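Side-chain contacts in D-xylonate dehydratase (Caulobacter crescentus, PDB 5OYN), which catalyses the dehydration of D-xylonate to 2-dehydro-3-deoxy-D-arabinonate, and that of D-gluconate about as efficiently, using a [2Fe-2S] cluster and magnesium: residues 94-99 with 117-122; 184-189 with 194-199; 344-349 with 365-370; 416-421 with 425-430. All coordinates share one frame; numbering follows the deposited sequence.

Interaction 1: residues 94-99 with 117-122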
# COMPACT_ATOMS: atom_id res chain seq x y z
N PHE A 94 11.50 -7.81 4.81
CA PHE A 94 12.56 -7.82 3.83
C PHE A 94 12.31 -8.98 2.89
O PHE A 94 11.57 -9.90 3.23
CB PHE A 94 13.94 -7.95 4.49
CG PHE A 94 14.14 -9.23 5.25
CD1 PHE A 94 14.62 -10.37 4.61
CD2 PHE A 94 13.84 -9.30 6.60
CE1 PHE A 94 14.79 -11.55 5.31
CE2 PHE A 94 14.01 -10.48 7.31
CZ PHE A 94 14.48 -11.60 6.66
N PRO A 95 12.88 -8.94 1.69
CA PRO A 95 12.55 -9.97 0.70
C PRO A 95 13.59 -11.06 0.59
O PRO A 95 14.68 -10.95 1.17
CB PRO A 95 12.47 -9.16 -0.59
CG PRO A 95 13.49 -8.08 -0.41
CD PRO A 95 13.62 -7.82 1.08
N VAL A 96 13.25 -12.10 -0.16
CA VAL A 96 14.16 -13.17 -0.52
C VAL A 96 14.10 -13.37 -2.03
O VAL A 96 13.30 -12.75 -2.72
CB VAL A 96 13.84 -14.49 0.22
CG1 VAL A 96 14.17 -14.36 1.68
CG2 VAL A 96 12.38 -14.86 0.03
N HIS A 97 14.98 -14.23 -2.53
CA HIS A 97 14.93 -14.59 -3.93
C HIS A 97 13.54 -15.12 -4.27
O HIS A 97 12.99 -15.94 -3.52
CB HIS A 97 16.01 -15.64 -4.21
CG HIS A 97 16.08 -16.08 -5.63
ND1 HIS A 97 16.44 -15.23 -6.65
CD2 HIS A 97 15.82 -17.28 -6.21
CE1 HIS A 97 16.41 -15.89 -7.80
NE2 HIS A 97 16.03 -17.13 -7.56
N PRO A 98 12.90 -14.63 -5.33
CA PRO A 98 11.54 -15.06 -5.64
C PRO A 98 11.51 -16.44 -6.27
O PRO A 98 12.45 -16.85 -6.96
CB PRO A 98 11.05 -14.00 -6.64
CG PRO A 98 12.28 -13.55 -7.32
CD PRO A 98 13.33 -13.53 -6.22
N ILE A 99 10.42 -17.15 -6.03
CA ILE A 99 10.24 -18.50 -6.55
C ILE A 99 8.78 -18.69 -6.95
O ILE A 99 7.88 -18.60 -6.10
CB ILE A 99 10.65 -19.59 -5.54
CG1 ILE A 99 12.05 -19.32 -4.96
CG2 ILE A 99 10.53 -20.96 -6.21
CD1 ILE A 99 12.62 -20.47 -4.11
N LEU A 117 20.69 -19.65 0.38
CA LEU A 117 21.93 -18.92 0.59
C LEU A 117 21.66 -17.49 1.01
O LEU A 117 22.19 -17.01 2.01
CB LEU A 117 22.78 -18.93 -0.68
CG LEU A 117 23.32 -20.29 -1.11
CD1 LEU A 117 23.80 -20.30 -2.56
CD2 LEU A 117 24.42 -20.72 -0.15
N GLY A 118 20.81 -16.80 0.24
CA GLY A 118 20.55 -15.40 0.49
C GLY A 118 19.82 -15.16 1.79
O GLY A 118 20.03 -14.13 2.44
N LEU A 119 18.96 -16.09 2.21
CA LEU A 119 18.27 -15.86 3.47
C LEU A 119 19.23 -15.94 4.65
O LEU A 119 19.16 -15.10 5.57
CB LEU A 119 17.10 -16.82 3.63
CG LEU A 119 16.15 -16.50 4.79
CD1 LEU A 119 15.82 -15.02 4.90
CD2 LEU A 119 14.87 -17.28 4.64
N VAL A 120 20.17 -16.91 4.65
CA VAL A 120 21.11 -17.01 5.77
C VAL A 120 22.01 -15.78 5.83
O VAL A 120 22.25 -15.23 6.91
CB VAL A 120 21.95 -18.32 5.73
CG1 VAL A 120 21.10 -19.54 5.40
CG2 VAL A 120 23.18 -18.23 4.81
N GLU A 121 22.49 -15.29 4.68
CA GLU A 121 23.28 -14.06 4.67
C GLU A 121 22.52 -12.93 5.37
O GLU A 121 23.07 -12.26 6.25
CB GLU A 121 23.63 -13.66 3.24
CG GLU A 121 24.82 -14.39 2.60
CD GLU A 121 25.91 -14.82 3.59
OE1 GLU A 121 25.82 -15.95 4.11
OE2 GLU A 121 26.88 -14.05 3.82
N THR A 122 21.25 -12.73 5.01
CA THR A 122 20.43 -11.69 5.61
C THR A 122 20.19 -11.95 7.10
O THR A 122 20.42 -11.07 7.93
CB THR A 122 19.09 -11.59 4.86
OG1 THR A 122 19.34 -11.35 3.47
CG2 THR A 122 18.21 -10.48 5.43
O HOH W 1 17.01 -12.39 2.08
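Phe94 and Val96 meet Leu119 and Thr122 where strand 90-95, outermost within this chain in a four-stranded parallel sheet, runs out into a loop beside helix 109-125, the start of a beta-alpha-beta crossover that leads on to the parallel strand 130-135. From CB, which points toward the helix, the Phe94 side chain continues to CG, lodged between the backbone N and the carbonyl carbon (chi1 63°). Along the ring, CD1 lies 3.7 Å from Thr122 CG2. CE1, one atom further out, touches two methyl groups: Thr122 CG2 over one face and Leu119 CD1 at the edge, in the ring plane, 3.6 Å from CE1. CZ at the tip grazes the same pair. The Thr122 methyl makes a CH-pi contact, 3.9 Å from CG2 to the ring centroid and 27° off the normal, and is displaced toward the rim. Leu119 CD1 also reaches Val96 CG1 at 3.7 Å, so a single leucine methyl fills the angle between valine and ring. Leu119 and Val120 also pack on helix 141-151, while Glu121 forms a salt bridge to Arg104 of the second subunit. No direct hydrogen bond joins the two segments, but a water links them: it donates to Pro95 O at 2.9 Å and hydrogen-bonds to Thr122 OG1, also at 2.9 Å.

Interaction 2: residues 184-189 with 194-199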
# COMPACT_ATOMS: atom_id res chain seq x y z
N ARG A 184 -4.89 -35.43 -21.28
CA ARG A 184 -5.42 -36.70 -21.75
C ARG A 184 -6.65 -36.50 -22.62
O ARG A 184 -6.81 -37.19 -23.64
CB ARG A 184 -5.75 -37.59 -20.55
CG ARG A 184 -4.52 -37.92 -19.72
CD ARG A 184 -4.83 -38.93 -18.65
NE ARG A 184 -4.15 -38.62 -17.40
CZ ARG A 184 -4.78 -38.48 -16.24
NH1 ARG A 184 -6.11 -38.61 -16.18
NH2 ARG A 184 -4.09 -38.20 -15.14
N LYS A 185 -7.52 -35.56 -22.25
CA LYS A 185 -8.74 -35.34 -23.03
C LYS A 185 -8.45 -34.61 -24.33
O LYS A 185 -9.15 -34.83 -25.33
CB LYS A 185 -9.75 -34.59 -22.18
CG LYS A 185 -9.88 -35.16 -20.77
CD LYS A 185 -11.29 -35.01 -20.24
CE LYS A 185 -11.30 -34.33 -18.88
NZ LYS A 185 -11.61 -35.28 -17.77
N LEU A 186 -7.43 -33.77 -24.36
CA LEU A 186 -7.04 -33.13 -25.61
C LEU A 186 -6.44 -34.13 -26.58
O LEU A 186 -6.63 -34.01 -27.80
CB LEU A 186 -6.06 -31.99 -25.35
CG LEU A 186 -5.62 -31.20 -26.58
CD1 LEU A 186 -6.70 -30.19 -26.97
CD2 LEU A 186 -4.30 -30.49 -26.32
N ALA A 187 -5.69 -35.10 -26.07
CA ALA A 187 -5.16 -36.16 -26.93
C ALA A 187 -6.29 -37.06 -27.43
O ALA A 187 -6.38 -37.36 -28.62
CB ALA A 187 -4.11 -36.98 -26.18
N ALA A 188 -7.18 -37.48 -26.52
CA ALA A 188 -8.35 -38.29 -26.85
C ALA A 188 -9.40 -37.53 -27.65
O ALA A 188 -10.49 -38.10 -27.89
CB ALA A 188 -8.97 -38.84 -25.56
N GLY A 189 -9.09 -36.29 -28.05
CA GLY A 189 -9.98 -35.50 -28.89
C GLY A 189 -11.31 -35.19 -28.26
O GLY A 189 -12.31 -35.07 -28.98
N GLU A 194 -8.93 -24.23 -26.59
CA GLU A 194 -9.39 -23.15 -25.73
C GLU A 194 -10.08 -23.65 -24.47
O GLU A 194 -9.94 -23.02 -23.41
CB GLU A 194 -10.29 -22.19 -26.50
CG GLU A 194 -10.64 -20.88 -25.74
CD GLU A 194 -9.48 -19.85 -25.65
OE1 GLU A 194 -8.35 -20.14 -26.10
OE2 GLU A 194 -9.72 -18.73 -25.12
N GLU A 195 -10.82 -24.77 -24.52
CA GLU A 195 -11.31 -25.37 -23.28
C GLU A 195 -10.16 -25.72 -22.34
O GLU A 195 -10.27 -25.55 -21.12
CB GLU A 195 -12.17 -26.60 -23.58
CG GLU A 195 -13.23 -26.34 -24.68
CD GLU A 195 -13.93 -27.61 -25.19
OE1 GLU A 195 -13.23 -28.46 -25.78
OE2 GLU A 195 -15.17 -27.72 -25.07
N PHE A 196 -9.03 -26.16 -22.90
CA PHE A 196 -7.85 -26.47 -22.10
C PHE A 196 -7.35 -25.23 -21.36
O PHE A 196 -7.07 -25.29 -20.15
CB PHE A 196 -6.75 -27.04 -23.01
CG PHE A 196 -5.64 -27.76 -22.27
CD1 PHE A 196 -4.88 -27.11 -21.31
CD2 PHE A 196 -5.34 -29.07 -22.58
CE1 PHE A 196 -3.87 -27.77 -20.66
CE2 PHE A 196 -4.32 -29.73 -21.93
CZ PHE A 196 -3.59 -29.08 -20.97
N ILE A 197 -7.24 -24.10 -22.05
CA ILE A 197 -6.79 -22.89 -21.38
C ILE A 197 -7.82 -22.43 -20.35
O ILE A 197 -7.46 -21.93 -19.28
CB ILE A 197 -6.49 -21.79 -22.42
CG1 ILE A 197 -5.34 -22.24 -23.34
CG2 ILE A 197 -6.14 -20.48 -21.74
CD1 ILE A 197 -4.92 -21.19 -24.34
N ASP A 198 -9.11 -22.64 -20.65
CA ASP A 198 -10.17 -22.07 -19.82
C ASP A 198 -10.46 -22.90 -18.59
O ASP A 198 -10.75 -22.34 -17.52
CB ASP A 198 -11.45 -21.88 -20.65
CG ASP A 198 -11.28 -20.82 -21.72
OD1 ASP A 198 -12.27 -20.52 -22.45
OD2 ASP A 198 -10.15 -20.27 -21.84
N ARG A 199 -10.38 -24.23 -18.70
CA ARG A 199 -10.39 -25.08 -17.52
C ARG A 199 -9.21 -24.77 -16.61
O ARG A 199 -9.35 -24.77 -15.38
CB ARG A 199 -10.37 -26.56 -17.90
CG ARG A 199 -11.51 -27.02 -18.77
CD ARG A 199 -11.14 -28.29 -19.50
NE ARG A 199 -11.96 -29.41 -19.03
CZ ARG A 199 -13.18 -29.68 -19.49
NH1 ARG A 199 -13.73 -28.91 -20.42
NH2 ARG A 199 -13.86 -30.72 -19.01
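Leu186 and Phe196 fill the angle between two consecutive helices, 177-187 and 193-202, joined by a short loop. Both side chains extend with CG anti to the backbone N, chi1 -177° in Leu186 and -163° in Phe196, and both leave their helices toward the other segment. They meet at about a right angle. Phe196 turns the edge of its ring to the leucine: CD2 is 4.1 Å from Leu186 CB, which lies near the ring plane, and Leu186 CD2 comes equally close to the same ring atom. Phe196 also touches Ser182 and Arg183 of the first helix and Ile191 in the connecting loop. Helix 177-187 ends in a Schellman motif, with Gly189 at positive phi, after which the chain turns into helix 193-202. Beside the leucine, Lys185 and Arg199 both start toward the other helix, and Lys185 CE approaches Arg199 NH2 obliquely at 4.4 Å. Phe196 and Ile197 pack against Asp31 and Arg51 of the second subunit, where Glu194 adds a salt bridge to Arg51. Between the segments themselves there is no hydrogen bond. The lysine and arginine, both probably positively charged, add no attraction and, with Lys185 NZ 5.2 Å from Arg199 NH2, if anything a mild repulsion; the contact therefore rests on modest apolar burial.

Interaction 3: residues 344-349 with 365-370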
# COMPACT_ATOMS: atom_id res chain seq x y z
N GLU A 344 -5.95 -38.03 14.22
CA GLU A 344 -6.14 -39.40 13.76
C GLU A 344 -4.89 -40.24 14.01
O GLU A 344 -4.95 -41.30 14.63
CB GLU A 344 -6.51 -39.37 12.27
CG GLU A 344 -7.48 -40.42 11.79
CD GLU A 344 -8.85 -40.38 12.47
OE1 GLU A 344 -9.39 -39.28 12.70
OE2 GLU A 344 -9.38 -41.47 12.77
N LEU A 345 -3.73 -39.74 13.57
CA LEU A 345 -2.49 -40.48 13.74
C LEU A 345 -2.14 -40.64 15.22
O LEU A 345 -1.85 -41.75 15.68
CB LEU A 345 -1.35 -39.78 12.99
CG LEU A 345 -1.37 -40.00 11.48
CD1 LEU A 345 -0.52 -38.95 10.78
CD2 LEU A 345 -0.92 -41.42 11.10
N LEU A 346 -2.18 -39.54 15.97
CA LEU A 346 -1.84 -39.58 17.39
C LEU A 346 -2.64 -40.66 18.12
O LEU A 346 -2.10 -41.34 19.01
CB LEU A 346 -2.09 -38.21 18.01
CG LEU A 346 -1.86 -38.07 19.51
CD1 LEU A 346 -0.40 -37.77 19.75
CD2 LEU A 346 -2.75 -36.99 20.10
N GLN A 347 -3.91 -40.84 17.75
CA GLN A 347 -4.75 -41.84 18.41
C GLN A 347 -4.27 -43.27 18.15
O GLN A 347 -4.57 -44.17 18.95
CB GLN A 347 -6.20 -41.69 17.95
CG GLN A 347 -6.87 -40.38 18.32
CD GLN A 347 -6.72 -40.01 19.79
OE1 GLN A 347 -5.71 -39.44 20.19
NE2 GLN A 347 -7.75 -40.32 20.59
N GLN A 348 -3.56 -43.52 17.05
CA GLN A 348 -3.03 -44.85 16.76
C GLN A 348 -1.55 -44.98 17.10
O GLN A 348 -0.88 -45.88 16.58
CB GLN A 348 -3.23 -45.23 15.29
CG GLN A 348 -4.57 -44.90 14.74
CD GLN A 348 -5.63 -45.73 15.37
OE1 GLN A 348 -5.56 -46.96 15.35
NE2 GLN A 348 -6.64 -45.07 15.93
N GLY A 349 -1.03 -44.09 17.94
CA GLY A 349 0.35 -44.20 18.37
C GLY A 349 1.40 -44.04 17.29
O GLY A 349 2.57 -44.36 17.53
N GLU A 365 -0.49 -32.02 23.19
CA GLU A 365 -1.28 -30.98 23.83
C GLU A 365 -1.99 -30.12 22.79
O GLU A 365 -3.16 -29.76 22.97
CB GLU A 365 -0.39 -30.12 24.74
CG GLU A 365 -0.12 -30.74 26.12
CD GLU A 365 0.97 -30.00 26.92
OE1 GLU A 365 1.96 -29.51 26.32
OE2 GLU A 365 0.85 -29.93 28.16
N ASN A 366 -1.31 -29.82 21.67
CA ASN A 366 -1.92 -29.03 20.59
C ASN A 366 -3.12 -29.74 20.00
O ASN A 366 -4.10 -29.10 19.61
CB ASN A 366 -0.90 -28.75 19.49
CG ASN A 366 0.18 -27.80 19.92
OD1 ASN A 366 -0.00 -27.05 20.88
ND2 ASN A 366 1.34 -27.85 19.25
N LEU A 367 -3.05 -31.07 19.92
CA LEU A 367 -4.01 -31.86 19.15
C LEU A 367 -5.28 -32.20 19.91
O LEU A 367 -6.21 -32.73 19.31
CB LEU A 367 -3.33 -33.14 18.68
CG LEU A 367 -2.35 -32.85 17.56
CD1 LEU A 367 -1.62 -34.08 17.10
CD2 LEU A 367 -3.11 -32.25 16.43
N GLN A 368 -5.34 -31.91 21.21
CA GLN A 368 -6.55 -32.22 21.96
C GLN A 368 -7.73 -31.43 21.40
O GLN A 368 -7.67 -30.20 21.27
CB GLN A 368 -6.36 -31.90 23.44
CG GLN A 368 -5.30 -32.79 24.10
CD GLN A 368 -5.49 -34.27 23.75
OE1 GLN A 368 -4.60 -34.90 23.15
NE2 GLN A 368 -6.66 -34.82 24.11
N GLY A 369 -8.79 -32.15 21.05
CA GLY A 369 -9.98 -31.53 20.51
C GLY A 369 -10.04 -31.50 19.00
O GLY A 369 -11.09 -31.17 18.45
N ARG A 370 -8.96 -31.89 18.32
CA ARG A 370 -8.85 -31.71 16.88
C ARG A 370 -9.45 -32.85 16.07
O ARG A 370 -9.10 -33.01 14.89
CB ARG A 370 -7.39 -31.53 16.48
CG ARG A 370 -6.76 -30.20 16.93
CD ARG A 370 -7.76 -29.08 16.99
NE ARG A 370 -7.10 -27.83 17.38
CZ ARG A 370 -7.01 -26.75 16.61
NH1 ARG A 370 -7.54 -26.74 15.39
NH2 ARG A 370 -6.38 -25.67 17.07
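Leu346 reaches across from the last turn of helix 337-347 to Leu367 and Gln368, which lie where the short helix 363-367 gives way to a type II beta turn; the contact thus joins the C-terminal ends of two helices. Backbone hydrogen bonds act within each segment, not between them: Gly349 N bonds to Leu346 O at 3.1 Å as the first helix ends, and Arg370 N to Leu367 O at 3.0 Å closes the turn. Polar side chains bond to residues outside the two segments, Glu344 forming a salt bridge to Arg375, and Asn366 hydrogen-bonding to Thr357 and Thr359. Gln368 begins by pointing away from the leucine, but its chain bends at chi2 (-47°) and its end returns to the neighbourhood of Leu346. The apolar part is slight and falls on one methyl group. Leu367 meets it near the root of its side chain, which also touches Leu342 and Pro339, about one and two turns back along helix 337-347. Leu346 itself is stretched out at its first torsion (chi1 177°) toward the other segment, and this puts its CD2 4.1 Å from Leu367 CB.

Interaction 4: residues 416-421 with 425-430; sequences RYLSQP and GVFEAR
A tight connection from helix 411-417 into strand 426-435, the central strand of a five-stranded mixed sheet in the C-terminal part of the chain, brings Tyr417 and Leu418 against Phe427. Phe427 points from the strand toward the helix end, its ring tucked over its own main chain (chi1 71°), and presents a ring face to Tyr417. It is CB of the tyrosine, rather than its ring, that lies over this face: the atom is 4.0 Å from the Phe427 centroid and 18° off the normal, a CH-pi contact. The two rings sit obliquely, with planes at 51° and centroids 5.4 Å apart, and Tyr417 CD1 comes to 4.0 Å from Phe427 CD2. Leu418 runs alongside Phe427 in the same direction, its CD2 methyl 3.9 Å from both CD1 and CE1 of the phenylalanine. The Tyr417 hydroxyl has its partner elsewhere, a hydrogen bond to Glu453 O. At the neck of the connection a weak hydrogen bond, 3.3 Å long, runs from Gly425 N to Leu418 O. Beyond it the strand is bonded through its backbone to strand 528-532, at Phe427 and Ala429. With one weak bond against several buried carbon contacts, the join between helix end and strand depends mainly on apolar and CH-pi packing.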
# COMPACT_ATOMS: atom_id res chain seq x y z
N ARG A 416 -4.84 -54.04 -13.75
CA ARG A 416 -4.06 -54.35 -14.94
C ARG A 416 -2.70 -54.94 -14.60
O ARG A 416 -2.25 -55.88 -15.27
CB ARG A 416 -3.90 -53.11 -15.81
CG ARG A 416 -3.30 -53.39 -17.19
CD ARG A 416 -3.11 -52.14 -18.03
NE ARG A 416 -4.24 -51.22 -17.93
CZ ARG A 416 -5.36 -51.34 -18.64
NH1 ARG A 416 -5.49 -52.35 -19.50
NH2 ARG A 416 -6.34 -50.46 -18.49
N TYR A 417 -2.02 -54.42 -13.59
CA TYR A 417 -0.63 -54.81 -13.34
C TYR A 417 -0.41 -55.51 -12.01
O TYR A 417 0.33 -56.50 -11.96
CB TYR A 417 0.29 -53.59 -13.40
CG TYR A 417 0.13 -52.75 -14.65
CD1 TYR A 417 0.77 -53.11 -15.84
CD2 TYR A 417 -0.66 -51.60 -14.64
CE1 TYR A 417 0.63 -52.34 -16.98
CE2 TYR A 417 -0.81 -50.83 -15.78
CZ TYR A 417 -0.16 -51.20 -16.94
OH TYR A 417 -0.32 -50.42 -18.07
N LEU A 418 -1.02 -55.03 -10.93
CA LEU A 418 -0.74 -55.58 -9.61
C LEU A 418 -1.71 -56.67 -9.21
O LEU A 418 -1.82 -56.98 -8.01
CB LEU A 418 -0.75 -54.46 -8.57
CG LEU A 418 -0.29 -53.08 -9.03
CD1 LEU A 418 -0.49 -52.07 -7.91
CD2 LEU A 418 1.16 -53.09 -9.51
N SER A 419 -2.42 -57.29 -10.16
CA SER A 419 -3.51 -58.19 -9.82
C SER A 419 -3.38 -59.59 -10.43
O SER A 419 -4.39 -60.31 -10.52
CB SER A 419 -4.84 -57.55 -10.21
OG SER A 419 -5.38 -56.79 -9.14
N GLN A 420 -2.18 -60.03 -10.83
CA GLN A 420 -2.34 -61.33 -11.48
C GLN A 420 -2.29 -62.46 -10.46
O GLN A 420 -1.54 -62.38 -9.48
CB GLN A 420 -1.28 -61.54 -12.57
CG GLN A 420 -0.02 -62.25 -12.12
CD GLN A 420 1.00 -62.39 -13.23
OE1 GLN A 420 2.19 -62.58 -12.98
NE2 GLN A 420 0.53 -62.30 -14.48
N PRO A 421 -3.08 -63.52 -10.70
CA PRO A 421 -3.43 -64.46 -9.61
C PRO A 421 -2.28 -64.99 -8.76
O PRO A 421 -2.37 -64.95 -7.53
CB PRO A 421 -4.14 -65.59 -10.37
CG PRO A 421 -4.81 -64.88 -11.50
CD PRO A 421 -3.85 -63.79 -11.92
N GLY A 425 1.22 -57.60 -6.87
CA GLY A 425 2.25 -56.66 -6.52
C GLY A 425 3.49 -56.78 -7.36
O GLY A 425 4.46 -56.04 -7.12
N VAL A 426 3.49 -57.68 -8.33
CA VAL A 426 4.64 -57.96 -9.18
C VAL A 426 4.14 -57.99 -10.61
O VAL A 426 3.05 -58.51 -10.89
CB VAL A 426 5.31 -59.30 -8.80
CG1 VAL A 426 6.22 -59.13 -7.66
CG2 VAL A 426 4.26 -60.21 -8.36
N PHE A 427 4.93 -57.42 -11.50
CA PHE A 427 4.60 -57.38 -12.92
C PHE A 427 5.89 -57.04 -13.63
O PHE A 427 6.84 -56.51 -13.03
CB PHE A 427 3.49 -56.35 -13.25
CG PHE A 427 3.93 -54.89 -13.13
CD1 PHE A 427 3.96 -54.25 -11.90
CD2 PHE A 427 4.29 -54.16 -14.26
CE1 PHE A 427 4.35 -52.92 -11.79
CE2 PHE A 427 4.69 -52.82 -14.15
CZ PHE A 427 4.72 -52.21 -12.92
N GLU A 428 5.93 -57.38 -14.91
CA GLU A 428 7.05 -57.06 -15.76
C GLU A 428 6.55 -56.23 -16.93
O GLU A 428 5.45 -56.47 -17.44
CB GLU A 428 7.75 -58.34 -16.25
CG GLU A 428 8.21 -59.24 -15.10
CD GLU A 428 8.99 -60.46 -15.57
OE1 GLU A 428 8.53 -61.14 -16.52
OE2 GLU A 428 10.07 -60.73 -14.98
N ALA A 429 7.34 -55.24 -17.33
CA ALA A 429 6.96 -54.37 -18.44
C ALA A 429 8.17 -54.08 -19.31
O ALA A 429 9.33 -54.31 -18.93
CB ALA A 429 6.33 -53.06 -17.94
N ARG A 430 7.89 -53.55 -20.50
CA ARG A 430 8.89 -53.27 -21.52
C ARG A 430 9.23 -51.78 -21.50
O ARG A 430 8.35 -50.94 -21.69
CB ARG A 430 8.37 -53.68 -22.89
CG ARG A 430 9.32 -53.38 -24.03
CD ARG A 430 8.92 -54.16 -25.23
NE ARG A 430 7.79 -53.54 -25.92
CZ ARG A 430 7.93 -52.58 -26.83
NH1 ARG A 430 9.16 -52.14 -27.13
NH2 ARG A 430 6.86 -52.07 -27.43

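How the interactions relate
Interactions 1 and 4 are buried and attach a helix to a sheet, at a strand outermost within this chain in the parallel sheet in the first case and a central strand of the mixed sheet in the second; each turns on a phenylalanine face met by an aliphatic carbon. Interactions 2 and 3 are only partly buried, join helix to helix, and rely on a leucine meeting a ring edge in 2 and another leucine in 3, with polar or charged groups at their margins. The four share no helix or strand and none touches another: the nearest pair, interactions 2 and 4, is about 12 Å apart between nearest atoms. Interactions 1 and 2 also border the second subunit, whereas 3 and 4 touch no other chain.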